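Local coordinates for protein alpha-L-arabinosidase (Xanthomonas axonopodis pv. citri, PDB 6D25) that probably hydrolyses alpha-L-arabinofuranosyl side groups from arabinoxylans, including internally di-substituted ones, as a retaining glycoside hydrolase of family GH51, at residues W248-M253 with M309-P314; L263-Y268 with E300-H305. All blocks are in the same frame, centred on the assembly; numbering follows the deposited sequence.

Contact 1 of 2, residues W248-M253 with M309-P314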
loop_
_atom_site.group_PDB
_atom_site.type_symbol
_atom_site.label_atom_id
_atom_site.label_comp_id
_atom_site.label_asym_id
_atom_site.label_seq_id
_atom_site.Cartn_x
_atom_site.Cartn_y
_atom_site.Cartn_z
ATOM N N TRP A 248 12.197 -15.860 6.768
ATOM C CA TRP A 248 10.826 -15.390 6.745
ATOM C C TRP A 248 10.168 -15.583 8.123
ATOM O O TRP A 248 9.582 -14.640 8.697
ATOM C CB TRP A 248 10.039 -16.127 5.663
ATOM C CG TRP A 248 8.673 -15.548 5.455
ATOM C CD1 TRP A 248 7.584 -15.646 6.274
ATOM C CD2 TRP A 248 8.304 -14.650 4.400
ATOM N NE1 TRP A 248 6.552 -14.909 5.756
ATOM C CE2 TRP A 248 6.967 -14.282 4.621
ATOM C CE3 TRP A 248 8.982 -14.123 3.299
ATOM C CZ2 TRP A 248 6.285 -13.417 3.761
ATOM C CZ3 TRP A 248 8.316 -13.259 2.457
ATOM C CH2 TRP A 248 6.984 -12.936 2.683
ATOM N N THR A 249 10.292 -16.792 8.679
ATOM C CA THR A 249 9.717 -17.050 9.998
ATOM C C THR A 249 10.321 -16.124 11.061
ATOM O O THR A 249 9.606 -15.606 11.883
ATOM C CB THR A 249 9.967 -18.512 10.403
ATOM O OG1 THR A 249 9.434 -19.326 9.370
ATOM C CG2 THR A 249 9.317 -18.873 11.720
ATOM N N GLU A 250 11.637 -15.974 11.054
ATOM C CA GLU A 250 12.338 -15.144 12.005
ATOM C C GLU A 250 11.750 -13.714 11.988
ATOM O O GLU A 250 11.454 -13.140 13.050
ATOM C CB GLU A 250 13.829 -15.143 11.676
ATOM C CG GLU A 250 14.627 -14.147 12.462
ATOM C CD GLU A 250 14.967 -14.583 13.866
ATOM O OE1 GLU A 250 15.042 -15.797 14.118
ATOM O OE2 GLU A 250 15.189 -13.674 14.706
ATOM N N VAL A 251 11.633 -13.111 10.801
ATOM C CA VAL A 251 11.199 -11.723 10.744
ATOM C C VAL A 251 9.713 -11.630 11.065
ATOM O O VAL A 251 9.321 -10.717 11.791
ATOM C CB VAL A 251 11.543 -11.080 9.386
ATOM C CG1 VAL A 251 10.941 -9.694 9.260
ATOM C CG2 VAL A 251 13.052 -11.040 9.209
ATOM N N MET A 252 8.877 -12.497 10.518
ATOM C CA MET A 252 7.451 -12.368 10.785
ATOM C C MET A 252 7.210 -12.499 12.299
ATOM O O MET A 252 6.382 -11.758 12.857
ATOM C CB MET A 252 6.595 -13.432 10.094
ATOM C CG MET A 252 6.478 -13.259 8.638
ATOM S SD MET A 252 5.611 -11.722 8.079
ATOM C CE MET A 252 4.223 -11.699 9.183
ATOM N N MET A 253 7.888 -13.442 12.955
ATOM C CA MET A 253 7.660 -13.629 14.391
ATOM C C MET A 253 8.255 -12.451 15.177
ATOM O O MET A 253 7.595 -11.919 16.081
ATOM C CB MET A 253 8.259 -14.974 14.867
ATOM C CG MET A 253 7.532 -16.171 14.345
ATOM S SD MET A 253 5.785 -16.255 14.765
ATOM C CE MET A 253 5.929 -16.653 16.506
ATOM N N MET A 309 9.965 -19.994 16.158
ATOM C CA MET A 309 8.759 -19.474 16.799
ATOM C C MET A 309 8.916 -19.492 18.326
ATOM O O MET A 309 8.458 -18.561 18.978
ATOM C CB MET A 309 7.509 -20.259 16.391
ATOM C CG MET A 309 7.208 -20.114 14.930
ATOM S SD MET A 309 5.860 -21.123 14.339
ATOM C CE MET A 309 4.432 -20.137 14.845
ATOM N N ASP A 310 9.625 -20.484 18.882
ATOM C CA ASP A 310 9.809 -20.580 20.319
ATOM C C ASP A 310 10.601 -19.384 20.856
ATOM O O ASP A 310 10.401 -18.995 21.988
ATOM C CB ASP A 310 10.543 -21.857 20.712
ATOM C CG ASP A 310 9.748 -23.154 20.563
ATOM O OD1 ASP A 310 8.488 -23.100 20.409
ATOM O OD2 ASP A 310 10.403 -24.238 20.543
ATOM N N LYS A 311 11.509 -18.811 20.057
ATOM C CA LYS A 311 12.336 -17.695 20.525
ATOM C C LYS A 311 11.457 -16.481 20.801
ATOM O O LYS A 311 11.761 -15.759 21.706
ATOM C CB LYS A 311 13.353 -17.240 19.471
ATOM C CG LYS A 311 14.355 -18.283 19.051
ATOM C CD LYS A 311 15.189 -17.832 17.856
ATOM C CE LYS A 311 15.491 -16.346 17.783
ATOM N NZ LYS A 311 16.475 -16.092 16.699
ATOM N N TYR A 312 10.421 -16.256 20.004
ATOM C CA TYR A 312 9.596 -15.054 20.133
ATOM C C TYR A 312 8.284 -15.356 20.858
ATOM O O TYR A 312 7.696 -14.445 21.414
ATOM C CB TYR A 312 9.323 -14.453 18.747
ATOM C CG TYR A 312 10.602 -13.961 18.111
ATOM C CD1 TYR A 312 11.222 -12.822 18.595
ATOM C CD2 TYR A 312 11.239 -14.698 17.126
ATOM C CE1 TYR A 312 12.432 -12.389 18.083
ATOM C CE2 TYR A 312 12.441 -14.266 16.600
ATOM C CZ TYR A 312 13.026 -13.102 17.065
ATOM O OH TYR A 312 14.223 -12.682 16.550
ATOM N N ASP A 313 7.873 -16.619 20.853
ATOM C CA ASP A 313 6.578 -17.036 21.376
ATOM C C ASP A 313 6.767 -18.354 22.154
ATOM O O ASP A 313 6.274 -19.400 21.744
ATOM C CB ASP A 313 5.587 -17.180 20.235
ATOM C CG ASP A 313 4.253 -17.786 20.632
ATOM O OD1 ASP A 313 3.761 -17.434 21.715
ATOM O OD2 ASP A 313 3.751 -18.611 19.860
ATOM N N PRO A 314 7.551 -18.306 23.251
ATOM C CA PRO A 314 7.871 -19.508 24.015
ATOM C C PRO A 314 6.617 -20.201 24.598
ATOM O O PRO A 314 6.635 -21.393 24.787
ATOM C CB PRO A 314 8.809 -19.065 25.141
ATOM C CG PRO A 314 8.558 -17.596 25.262
ATOM C CD PRO A 314 8.187 -17.136 23.875
#

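Contact 2 of 2, residues L263-Y268 with E300-H305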
loop_
_atom_site.group_PDB
_atom_site.type_symbol
_atom_site.label_atom_id
_atom_site.label_comp_id
_atom_site.label_asym_id
_atom_site.label_seq_id
_atom_site.Cartn_x
_atom_site.Cartn_y
_atom_site.Cartn_z
ATOM N N LEU A 263 0.593 -18.770 12.126
ATOM C CA LEU A 263 1.550 -18.442 11.077
ATOM C C LEU A 263 1.518 -19.587 10.059
ATOM O O LEU A 263 1.722 -20.724 10.442
ATOM C CB LEU A 263 2.949 -18.297 11.664
ATOM C CG LEU A 263 4.038 -17.966 10.640
ATOM C CD1 LEU A 263 3.855 -16.566 10.111
ATOM C CD2 LEU A 263 5.417 -18.094 11.241
ATOM N N SER A 264 1.241 -19.298 8.790
ATOM C CA SER A 264 1.126 -20.369 7.803
ATOM C C SER A 264 2.511 -20.792 7.299
ATOM O O SER A 264 3.403 -20.002 7.225
ATOM C CB SER A 264 0.214 -19.999 6.685
ATOM O OG SER A 264 0.784 -18.967 5.929
ATOM N N MET A 265 2.681 -22.057 7.022
ATOM C CA MET A 265 3.830 -22.558 6.300
ATOM C C MET A 265 3.329 -23.472 5.175
ATOM O O MET A 265 2.263 -24.031 5.283
ATOM C CB MET A 265 4.793 -23.314 7.212
ATOM C CG MET A 265 4.277 -24.574 7.812
ATOM S SD MET A 265 5.683 -25.592 8.516
ATOM C CE MET A 265 6.299 -26.375 7.027
ATOM N N HIS A 266 4.103 -23.565 4.115
ATOM C CA HIS A 266 3.734 -24.305 2.907
ATOM C C HIS A 266 4.898 -25.231 2.553
ATOM O O HIS A 266 6.040 -24.749 2.510
ATOM C CB HIS A 266 3.477 -23.375 1.714
ATOM C CG HIS A 266 2.319 -22.461 1.912
ATOM N ND1 HIS A 266 2.030 -21.430 1.073
ATOM C CD2 HIS A 266 1.307 -22.478 2.795
ATOM C CE1 HIS A 266 0.928 -20.830 1.447
ATOM N NE2 HIS A 266 0.467 -21.441 2.504
ATOM N N TYR A 267 4.593 -26.523 2.294
ATOM C CA TYR A 267 5.601 -27.429 1.756
ATOM C C TYR A 267 4.931 -28.517 0.919
ATOM O O TYR A 267 4.195 -29.354 1.452
ATOM C CB TYR A 267 6.410 -28.105 2.865
ATOM C CG TYR A 267 7.416 -29.105 2.339
ATOM C CD1 TYR A 267 8.471 -28.688 1.541
ATOM C CD2 TYR A 267 7.286 -30.466 2.584
ATOM C CE1 TYR A 267 9.371 -29.579 0.991
ATOM C CE2 TYR A 267 8.177 -31.372 2.037
ATOM C CZ TYR A 267 9.229 -30.939 1.245
ATOM O OH TYR A 267 10.098 -31.857 0.692
ATOM N N TYR A 268 5.221 -28.510 -0.374
ATOM C CA TYR A 268 4.770 -29.522 -1.307
ATOM C C TYR A 268 5.834 -30.596 -1.472
ATOM O O TYR A 268 7.042 -30.336 -1.464
ATOM C CB TYR A 268 4.481 -28.916 -2.678
ATOM C CG TYR A 268 3.245 -28.068 -2.707
ATOM C CD1 TYR A 268 1.995 -28.650 -2.799
ATOM C CD2 TYR A 268 3.314 -26.692 -2.590
ATOM C CE1 TYR A 268 0.844 -27.878 -2.800
ATOM C CE2 TYR A 268 2.160 -25.918 -2.563
ATOM C CZ TYR A 268 0.917 -26.507 -2.686
ATOM O OH TYR A 268 -0.235 -25.749 -2.661
ATOM N N GLU A 300 11.600 -32.100 9.538
ATOM C CA GLU A 300 12.713 -31.173 9.735
ATOM C C GLU A 300 12.221 -29.718 9.648
ATOM O O GLU A 300 12.607 -28.878 10.460
ATOM C CB GLU A 300 13.802 -31.442 8.688
ATOM C CG GLU A 300 14.926 -30.443 8.727
ATOM C CD GLU A 300 15.974 -30.603 7.632
ATOM O OE1 GLU A 300 15.957 -31.651 6.922
ATOM O OE2 GLU A 300 16.803 -29.665 7.517
ATOM N N LEU A 301 11.396 -29.412 8.642
ATOM C CA LEU A 301 10.868 -28.045 8.471
ATOM C C LEU A 301 10.061 -27.635 9.703
ATOM O O LEU A 301 10.272 -26.528 10.242
ATOM C CB LEU A 301 9.986 -27.978 7.226
ATOM C CG LEU A 301 10.682 -28.249 5.892
ATOM C CD1 LEU A 301 9.654 -28.200 4.777
ATOM C CD2 LEU A 301 11.826 -27.278 5.611
ATOM N N ILE A 302 9.136 -28.480 10.159
ATOM C CA ILE A 302 8.348 -28.127 11.336
ATOM C C ILE A 302 9.260 -27.896 12.547
ATOM O O ILE A 302 9.081 -26.926 13.299
ATOM C CB ILE A 302 7.273 -29.182 11.617
ATOM C CG1 ILE A 302 6.194 -29.120 10.533
ATOM C CG2 ILE A 302 6.696 -29.013 13.007
ATOM C CD1 ILE A 302 5.199 -30.270 10.557
ATOM N N THR A 303 10.247 -28.786 12.718
ATOM C CA THR A 303 11.147 -28.698 13.849
ATOM C C THR A 303 11.829 -27.339 13.857
ATOM O O THR A 303 11.842 -26.634 14.869
ATOM C CB THR A 303 12.141 -29.873 13.859
ATOM O OG1 THR A 303 11.329 -31.052 13.965
ATOM C CG2 THR A 303 13.136 -29.803 14.987
ATOM N N LYS A 304 12.424 -26.990 12.736
ATOM C CA LYS A 304 13.255 -25.782 12.658
ATOM C C LYS A 304 12.388 -24.526 12.683
ATOM O O LYS A 304 12.763 -23.561 13.368
ATOM C CB LYS A 304 14.177 -25.844 11.445
ATOM C CG LYS A 304 15.326 -26.811 11.658
ATOM C CD LYS A 304 16.268 -26.963 10.508
ATOM C CE LYS A 304 17.371 -27.940 10.869
ATOM N NZ LYS A 304 18.195 -28.266 9.686
ATOM N N HIS A 305 11.285 -24.498 11.951
ATOM C CA HIS A 305 10.370 -23.329 12.052
ATOM C C HIS A 305 9.830 -23.184 13.481
ATOM O O HIS A 305 9.745 -22.064 13.984
ATOM C CB HIS A 305 9.227 -23.424 11.039
ATOM C CG HIS A 305 9.637 -23.185 9.616
ATOM N ND1 HIS A 305 10.214 -21.984 9.198
ATOM C CD2 HIS A 305 9.528 -23.970 8.519
ATOM C CE1 HIS A 305 10.462 -22.064 7.904
ATOM N NE2 HIS A 305 10.046 -23.263 7.463
#

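Contact 1 of 2, residues W248-M253 with M309-P314
The backbones of 248-253 and 309-314 come nearest at Met253 and Tyr312, whose CA atoms lie 6.2 Å apart, and the Tyr312 ring rests against the main chain and CB of Met253. The segments belong to helix 246-256 and to the end of helix 285-312, two consecutive outer helices of the (beta/alpha)8 barrel that clan A glycosidases such as GH51 share; strand 262-269 lies between them in the chain. The inner layer is apolar. Bends at chi2 (-58°) and chi3 (-72°) turn the thioether of Met253 across to Met309 and Asp313: CE reaches Met309 CB at 3.9 Å and Asp313 CB at 3.8 Å. A long, flexible, unbranched chain suits this place, because it can follow the irregular surface where a helix runs out into a loop. Beside it, Thr249 CG2 meets Met309 CG at 4.0 Å, the two side chains crossing at about a right angle. Asp313 lends only its CB here; its carboxylate is held by Arg365 and by the backbone N of Lys317 and Val318.

Tyr312 bridges this layer and a polar one. Its CD2 is 3.7 Å from Met253 CB, and the C atom of Met253 lies over one ring face, while the hydroxyl lies beside the Glu250 carboxylate. Glu250 leaves the helix with CG anti to the backbone N and then bends at chi2, which brings its carboxylate to the ring edge, the two planes 72° apart. A very short hydrogen bond from Tyr312 OH to Glu250 OE2 is modelled, and its length is doubtful. The exposed Lys311 adds a salt bridge and a weak second hydrogen bond to OE2. In the salt bridge, Lys311 NZ donates to the syn lone pair of Glu250 OE1 at 3.0 Å.

Contact 2 of 2, residues L263-Y268 with E300-H305
Leu301 and Tyr267 meet methyl to ring: Leu301 CD1 sits over one face of the phenol, 3.7 Å from its centroid and 27° off the normal, displaced toward the CG side of the ring. In this CH-pi contact the side chains cross at about a right angle, and a leucine methyl is small enough to settle on the broad, flat face that tyrosine offers. It joins barrel strand 262-269 to helix 285-312, which follows it in the chain; the short segments run nearly antiparallel (155°), their axes 10.5 Å apart, a spacing usual for a helix packed on a beta sheet and bridged by one layer of side chains.

Two residues earlier, on the same face of the strand, lies Met265. With CG between the backbone N and the carbonyl carbon (chi1 65°), its unbranched chain extends, then bends at chi3, laying CE against Leu301 CB at 4.0 Å and SD across Ile302 CG1 at 4.1 Å. The sulfur also approaches the His305 ring obliquely, 4.2 Å from CD2.

Tyr267 OH is hydrogen-bonded to Arg294 O, and His305 NE2 to Asp243 O. With no hydrogen bond across the interface, strand and helix are joined here by dispersion, CH-pi and sulfur-aromatic forces, which depend on close shape matching.

Both contacts use helix 285-312: contact 2 sets part of its second half against strand 262-269, and contact 1 sets its last turn against helix 246-256. Along the chain, contact 2 is nested within the loop that contact 1 closes, and their centres lie about 12 Å apart. Contact 2 is buried between sheet and helix and is apolar. Contact 1 lies farther from the chain's centre: the exposed Lys311 and partly exposed Glu250 lie on its outer side, buried methionines on its inner side. The two meet at Leu263, whose side chain touches Thr249, Met253 and Met309, and where Thr249 OG1 packs 2.8 Å from His305 ND1.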